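Local atomic coordinates of fimbrin (Schizosaccharomyces pombe, PDB entry 1RT8), a protein that binds and crosslinks actin filaments and associates with actin structures needed for cell polarity, cytokinesis, mating and spore formation. Residues L123-Q126 with I127-R130; R221-Q224 with V225-A229. All blocks are in the same frame, centred on the assembly; numbering follows the deposited sequence.

Contact 1. Residues L123-Q126 with I127-R130; sequences LVWQ and IIRR. With SO4 (sulfate ion), chain C.
W125 O accepts the amide of R129 almost head-on at 2.7 Å, one of four regular i to i+4 hydrogen bonds that follow one another along a single helix. One turn apart, the W125 indole and the R129 chain meet over a ring face: R129 CB stands 3.9 Å from the centroid of the six-membered ring, only 12° off its normal, a CH-pi contact, and R129 CD lies 3.8 Å from W125 CZ2. With CG anti to the backbone N (chi1 170°) and the chain extended as far as NE, R129 slides its methylenes across the indole and carries its charge beyond it. An arginine suits this place because its aliphatic part packs while its end stays polar: NH2 forms a salt bridge with E163, and NH1 and NH2 each make a weak bond of 3.0 Å to O1 of a sulfate, probably from the crystallisation liquor. A leucine at W125 would probably leave the R129 methylenes without their aromatic face and K249 without its cation-pi partner. On the buried side, beta-branched V124 and I128 lie side by side, V124 CG1 3.8 Å from I128 CD1, while L123 CG meets I127 CD1 at 4.1 Å. Two neighbouring helices of the calponin-homology domain receive this side: V124 and I128 pack on F17 of helix 11-25, and I127 on L57 and I58 of helix 52-61.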
ATOM      1  N   LEU A 123       4.156 -12.091  -1.196  1.00 24.40           N
ATOM      2  CA  LEU A 123       4.008 -10.962  -0.289  1.00 25.29           C
ATOM      3  C   LEU A 123       5.341 -10.214  -0.134  1.00 24.70           C
ATOM      4  O   LEU A 123       5.377  -8.984  -0.004  1.00 22.86           O
ATOM      5  CB  LEU A 123       3.514 -11.462   1.065  1.00 24.23           C
ATOM      6  CG  LEU A 123       3.395 -10.458   2.209  1.00 25.62           C
ATOM      7  CD1 LEU A 123       2.508  -9.290   1.815  1.00 26.12           C
ATOM      8  CD2 LEU A 123       2.826 -11.177   3.418  1.00 23.72           C
ATOM      9  N   VAL A 124       6.439 -10.961  -0.158  1.00 25.68           N
ATOM     10  CA  VAL A 124       7.758 -10.350  -0.042  1.00 25.96           C
ATOM     11  C   VAL A 124       7.985  -9.387  -1.201  1.00 25.23           C
ATOM     12  O   VAL A 124       8.426  -8.247  -1.006  1.00 23.85           O
ATOM     13  CB  VAL A 124       8.876 -11.430  -0.034  1.00 27.34           C
ATOM     14  CG1 VAL A 124      10.225 -10.812  -0.433  1.00 26.71           C
ATOM     15  CG2 VAL A 124       8.985 -12.025   1.360  1.00 27.52           C
ATOM     16  N   TRP A 125       7.671  -9.843  -2.409  1.00 25.02           N
ATOM     17  CA  TRP A 125       7.843  -9.010  -3.590  1.00 25.70           C
ATOM     18  C   TRP A 125       6.954  -7.768  -3.519  1.00 25.71           C
ATOM     19  O   TRP A 125       7.411  -6.655  -3.822  1.00 25.49           O
ATOM     20  CB  TRP A 125       7.542  -9.816  -4.866  1.00 26.64           C
ATOM     21  CG  TRP A 125       7.368  -8.955  -6.080  1.00 26.89           C
ATOM     22  CD1 TRP A 125       6.261  -8.872  -6.867  1.00 27.22           C
ATOM     23  CD2 TRP A 125       8.304  -7.996  -6.600  1.00 26.58           C
ATOM     24  NE1 TRP A 125       6.440  -7.918  -7.843  1.00 27.36           N
ATOM     25  CE2 TRP A 125       7.685  -7.363  -7.701  1.00 26.89           C
ATOM     26  CE3 TRP A 125       9.598  -7.607  -6.239  1.00 26.21           C
ATOM     27  CZ2 TRP A 125       8.318  -6.362  -8.443  1.00 24.50           C
ATOM     28  CZ3 TRP A 125      10.230  -6.608  -6.980  1.00 24.41           C
ATOM     29  CH2 TRP A 125       9.585  -5.999  -8.068  1.00 25.83           C
ATOM     30  N   GLN A 126       5.699  -7.934  -3.101  1.00 22.91           N
ATOM     31  CA  GLN A 126       4.816  -6.775  -3.019  1.00 24.00           C
ATOM     32  C   GLN A 126       5.388  -5.742  -2.054  1.00 24.77           C
ATOM     33  O   GLN A 126       5.354  -4.535  -2.333  1.00 23.10           O
ATOM     34  CB  GLN A 126       3.405  -7.180  -2.573  1.00 27.97           C
ATOM     35  CG  GLN A 126       2.617  -8.002  -3.602  1.00 30.12           C
ATOM     36  CD  GLN A 126       2.411  -7.266  -4.926  1.00 33.58           C
ATOM     37  OE1 GLN A 126       2.030  -6.090  -4.951  1.00 33.04           O
ATOM     38  NE2 GLN A 126       2.653  -7.963  -6.034  1.00 34.07           N
ATOM     39  N   ILE A 127       5.916  -6.210  -0.921  1.00 23.89           N
ATOM     40  CA  ILE A 127       6.503  -5.297   0.063  1.00 24.91           C
ATOM     41  C   ILE A 127       7.739  -4.593  -0.516  1.00 24.17           C
ATOM     42  O   ILE A 127       7.871  -3.371  -0.390  1.00 24.10           O
ATOM     43  CB  ILE A 127       6.879  -6.036   1.376  1.00 26.07           C
ATOM     44  CG1 ILE A 127       5.609  -6.604   2.025  1.00 25.20           C
ATOM     45  CG2 ILE A 127       7.544  -5.077   2.362  1.00 25.86           C
ATOM     46  CD1 ILE A 127       5.851  -7.376   3.313  1.00 25.82           C
ATOM     47  N   ILE A 128       8.624  -5.355  -1.160  1.00 23.85           N
ATOM     48  CA  ILE A 128       9.840  -4.802  -1.764  1.00 24.85           C
ATOM     49  C   ILE A 128       9.498  -3.798  -2.855  1.00 26.66           C
ATOM     50  O   ILE A 128      10.115  -2.732  -2.949  1.00 26.64           O
ATOM     51  CB  ILE A 128      10.726  -5.899  -2.393  1.00 25.59           C
ATOM     52  CG1 ILE A 128      11.377  -6.749  -1.299  1.00 24.80           C
ATOM     53  CG2 ILE A 128      11.812  -5.257  -3.269  1.00 27.99           C
ATOM     54  CD1 ILE A 128      12.232  -7.873  -1.843  1.00 26.08           C
ATOM     55  N   ARG A 129       8.520  -4.153  -3.687  1.00 26.71           N
ATOM     56  CA  ARG A 129       8.080  -3.289  -4.776  1.00 26.76           C
ATOM     57  C   ARG A 129       7.520  -1.976  -4.251  1.00 27.03           C
ATOM     58  O   ARG A 129       7.808  -0.919  -4.797  1.00 28.15           O
ATOM     59  CB  ARG A 129       7.028  -4.010  -5.622  1.00 26.03           C
ATOM     60  CG  ARG A 129       6.309  -3.135  -6.646  1.00 26.82           C
ATOM     61  CD  ARG A 129       5.439  -3.990  -7.566  1.00 26.92           C
ATOM     62  NE  ARG A 129       4.673  -3.199  -8.523  1.00 28.59           N
ATOM     63  CZ  ARG A 129       3.644  -2.424  -8.199  1.00 32.12           C
ATOM     64  NH1 ARG A 129       3.251  -2.332  -6.933  1.00 33.89           N
ATOM     65  NH2 ARG A 129       2.998  -1.747  -9.140  1.00 31.52           N
ATOM     66  N   ARG A 130       6.722  -2.045  -3.188  1.00 27.42           N
ATOM     67  CA  ARG A 130       6.136  -0.850  -2.605  1.00 27.24           C
ATOM     68  C   ARG A 130       7.201   0.122  -2.090  1.00 28.77           C
ATOM     69  O   ARG A 130       6.990   1.331  -2.083  1.00 28.21           O
ATOM     70  CB  ARG A 130       5.183  -1.231  -1.462  1.00 28.71           C
ATOM     71  CG  ARG A 130       4.649  -0.042  -0.641  1.00 30.01           C
ATOM     72  CD  ARG A 130       3.864   0.938  -1.503  1.00 34.49           C
ATOM     73  NE  ARG A 130       3.421   2.113  -0.748  1.00 37.11           N
ATOM     74  CZ  ARG A 130       4.231   3.067  -0.289  1.00 38.40           C
ATOM     75  NH1 ARG A 130       5.541   3.005  -0.502  1.00 38.84           N
ATOM     76  NH2 ARG A 130       3.728   4.085   0.399  1.00 39.27           N
TER
HETATM   77  S   SO4 C9002      -0.582  -0.583  -8.107  1.00 86.97           S
HETATM   78  O1  SO4 C9002       0.375  -1.822  -7.690  1.00 87.19           O
HETATM   79  O2  SO4 C9002       0.185   0.600  -7.765  1.00 86.98           O
HETATM   80  O3  SO4 C9002      -0.884  -0.654  -9.376  1.00 86.54           O
HETATM   81  O4  SO4 C9002      -1.688  -0.713  -7.194  1.00 87.38           O

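Contact 2. Residues R221-Q224 with V225-A229; sequences RAEQ and VLQNA
E223 and Q227, one turn apart, make the side-chain meeting here, and it is polar against aliphatic. E223 is bent at chi2 (56°), which turns the carboxylate forward along the helix until E223 OE2 lies 3.2 Å from Q227 CG; the carboxylate and amide planes stand 81° apart, nearly perpendicular. The main hold on this carboxylate is a salt bridge from OE2 to R235, so glutamate suits a partly exposed position where a basic loop residue approaches, and the polar amide of the exposed Q227 suits the solvent-facing flank beside it.

Backbone hydrogen bonds join the two halves. V225 N to R221 O is the shortest at 2.8 Å, and L226 N reaches A222 O at 3.1 Å. Q227 N bonds to E223 O at 3.0 Å and also weakly to Q224 O, which takes N228 N as well, so the Q224 carbonyl serves two successive amides. This turn belongs to helix 218-230 of the second calponin-homology domain, an all-helical fold in which an amphipathic helix offers one flank to its neighbours.

Apolar packing occupies that flank: A222, where alanine allows close approach, and V225 rest on M243 of helix 240-244, while L226 reaches P240 and F254. T215 anchors the N-terminal half: R221 NH2 donates to T215 O, and Q224 OE1 pairs with T215 OG1.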
ATOM      1  N   ARG A 221      26.853  -9.711 -23.063  1.00 35.13           N
ATOM      2  CA  ARG A 221      26.525  -8.296 -23.060  1.00 33.18           C
ATOM      3  C   ARG A 221      25.837  -7.945 -21.742  1.00 31.22           C
ATOM      4  O   ARG A 221      26.098  -6.893 -21.155  1.00 30.73           O
ATOM      5  CB  ARG A 221      25.598  -7.969 -24.229  1.00 33.49           C
ATOM      6  CG  ARG A 221      25.277  -6.494 -24.371  1.00 31.45           C
ATOM      7  CD  ARG A 221      24.205  -6.312 -25.427  1.00 34.25           C
ATOM      8  NE  ARG A 221      24.593  -6.961 -26.678  1.00 33.23           N
ATOM      9  CZ  ARG A 221      23.742  -7.308 -27.635  1.00 36.22           C
ATOM     10  NH1 ARG A 221      22.445  -7.063 -27.487  1.00 35.81           N
ATOM     11  NH2 ARG A 221      24.183  -7.907 -28.740  1.00 34.66           N
ATOM     12  N   ALA A 222      24.961  -8.833 -21.284  1.00 30.45           N
ATOM     13  CA  ALA A 222      24.227  -8.624 -20.040  1.00 31.57           C
ATOM     14  C   ALA A 222      25.187  -8.485 -18.867  1.00 33.44           C
ATOM     15  O   ALA A 222      24.964  -7.681 -17.966  1.00 33.92           O
ATOM     16  CB  ALA A 222      23.277  -9.786 -19.789  1.00 31.45           C
ATOM     17  N   GLU A 223      26.249  -9.285 -18.882  1.00 34.24           N
ATOM     18  CA  GLU A 223      27.246  -9.244 -17.820  1.00 36.07           C
ATOM     19  C   GLU A 223      28.019  -7.935 -17.878  1.00 36.34           C
ATOM     20  O   GLU A 223      28.301  -7.324 -16.849  1.00 37.11           O
ATOM     21  CB  GLU A 223      28.207 -10.425 -17.954  1.00 38.12           C
ATOM     22  CG  GLU A 223      29.377 -10.386 -16.990  1.00 42.04           C
ATOM     23  CD  GLU A 223      28.943 -10.298 -15.540  1.00 43.32           C
ATOM     24  OE1 GLU A 223      28.112 -11.132 -15.116  1.00 45.18           O
ATOM     25  OE2 GLU A 223      29.443  -9.402 -14.824  1.00 44.77           O
ATOM     26  N   GLN A 224      28.352  -7.505 -19.090  1.00 35.77           N
ATOM     27  CA  GLN A 224      29.085  -6.266 -19.280  1.00 34.46           C
ATOM     28  C   GLN A 224      28.238  -5.091 -18.826  1.00 33.96           C
ATOM     29  O   GLN A 224      28.760  -4.128 -18.270  1.00 33.94           O
ATOM     30  CB  GLN A 224      29.479  -6.093 -20.757  1.00 36.13           C
ATOM     31  CG  GLN A 224      30.681  -6.933 -21.172  1.00 37.99           C
ATOM     32  CD  GLN A 224      30.886  -7.010 -22.683  1.00 39.51           C
ATOM     33  OE1 GLN A 224      30.526  -6.097 -23.426  1.00 40.16           O
ATOM     34  NE2 GLN A 224      31.489  -8.103 -23.136  1.00 41.42           N
ATOM     35  N   VAL A 225      26.930  -5.173 -19.059  1.00 33.45           N
ATOM     36  CA  VAL A 225      26.021  -4.102 -18.658  1.00 32.82           C
ATOM     37  C   VAL A 225      25.996  -3.974 -17.145  1.00 34.38           C
ATOM     38  O   VAL A 225      25.983  -2.861 -16.606  1.00 34.01           O
ATOM     39  CB  VAL A 225      24.561  -4.364 -19.132  1.00 34.11           C
ATOM     40  CG1 VAL A 225      23.575  -3.510 -18.316  1.00 31.77           C
ATOM     41  CG2 VAL A 225      24.427  -4.034 -20.617  1.00 32.13           C
ATOM     42  N   LEU A 226      25.970  -5.115 -16.464  1.00 33.64           N
ATOM     43  CA  LEU A 226      25.925  -5.116 -15.013  1.00 36.13           C
ATOM     44  C   LEU A 226      27.259  -4.688 -14.421  1.00 38.32           C
ATOM     45  O   LEU A 226      27.306  -4.199 -13.292  1.00 38.79           O
ATOM     46  CB  LEU A 226      25.512  -6.495 -14.493  1.00 33.11           C
ATOM     47  CG  LEU A 226      24.057  -6.857 -14.813  1.00 30.69           C
ATOM     48  CD1 LEU A 226      23.741  -8.267 -14.318  1.00 28.00           C
ATOM     49  CD2 LEU A 226      23.129  -5.841 -14.173  1.00 27.89           C
ATOM     50  N   GLN A 227      28.342  -4.866 -15.178  1.00 40.31           N
ATOM     51  CA  GLN A 227      29.652  -4.440 -14.701  1.00 41.88           C
ATOM     52  C   GLN A 227      29.667  -2.920 -14.805  1.00 41.43           C
ATOM     53  O   GLN A 227      30.267  -2.240 -13.975  1.00 42.56           O
ATOM     54  CB  GLN A 227      30.783  -5.049 -15.538  1.00 42.64           C
ATOM     55  CG  GLN A 227      30.830  -6.570 -15.516  1.00 44.13           C
ATOM     56  CD  GLN A 227      32.189  -7.124 -15.917  1.00 46.07           C
ATOM     57  OE1 GLN A 227      32.857  -6.586 -16.798  1.00 48.33           O
ATOM     58  NE2 GLN A 227      32.596  -8.211 -15.277  1.00 47.11           N
ATOM     59  N   ASN A 228      28.996  -2.388 -15.827  1.00 40.83           N
ATOM     60  CA  ASN A 228      28.903  -0.938 -15.998  1.00 40.55           C
ATOM     61  C   ASN A 228      27.995  -0.375 -14.913  1.00 41.46           C
ATOM     62  O   ASN A 228      28.046   0.818 -14.599  1.00 41.94           O
ATOM     63  CB  ASN A 228      28.313  -0.568 -17.366  1.00 40.45           C
ATOM     64  CG  ASN A 228      29.374  -0.413 -18.440  1.00 40.06           C
ATOM     65  OD1 ASN A 228      30.473   0.089 -18.180  1.00 38.78           O
ATOM     66  ND2 ASN A 228      29.042  -0.823 -19.660  1.00 37.46           N
ATOM     67  N   ALA A 229      27.156  -1.241 -14.352  1.00 40.96           N
ATOM     68  CA  ALA A 229      26.236  -0.839 -13.297  1.00 41.81           C
ATOM     69  C   ALA A 229      26.997  -0.651 -11.986  1.00 42.14           C
ATOM     70  O   ALA A 229      26.689   0.251 -11.210  1.00 41.18           O
ATOM     71  CB  ALA A 229      25.138  -1.894 -13.126  1.00 39.02           C
TER

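In the fold
Contact 1 comes first along the chain, on helix 117-131 of the first calponin-homology domain, and contact 2 follows on helix 218-230 of the second. Their centres are 26 Å apart and their nearest atoms about 15 Å, without touching. The centre of contact 1, largely buried, lies about 10 Å from the centre of the chain; that of contact 2, more open, about 33 Å. Both fall in the first actin-binding region. Contact 1 also reaches the second domain, through E163 of helix 162-176 and K249 of helix 248-261, and so helps join the two domains, consistent with their packing as one unit, whereas the neighbours named for contact 2 all lie within the second domain.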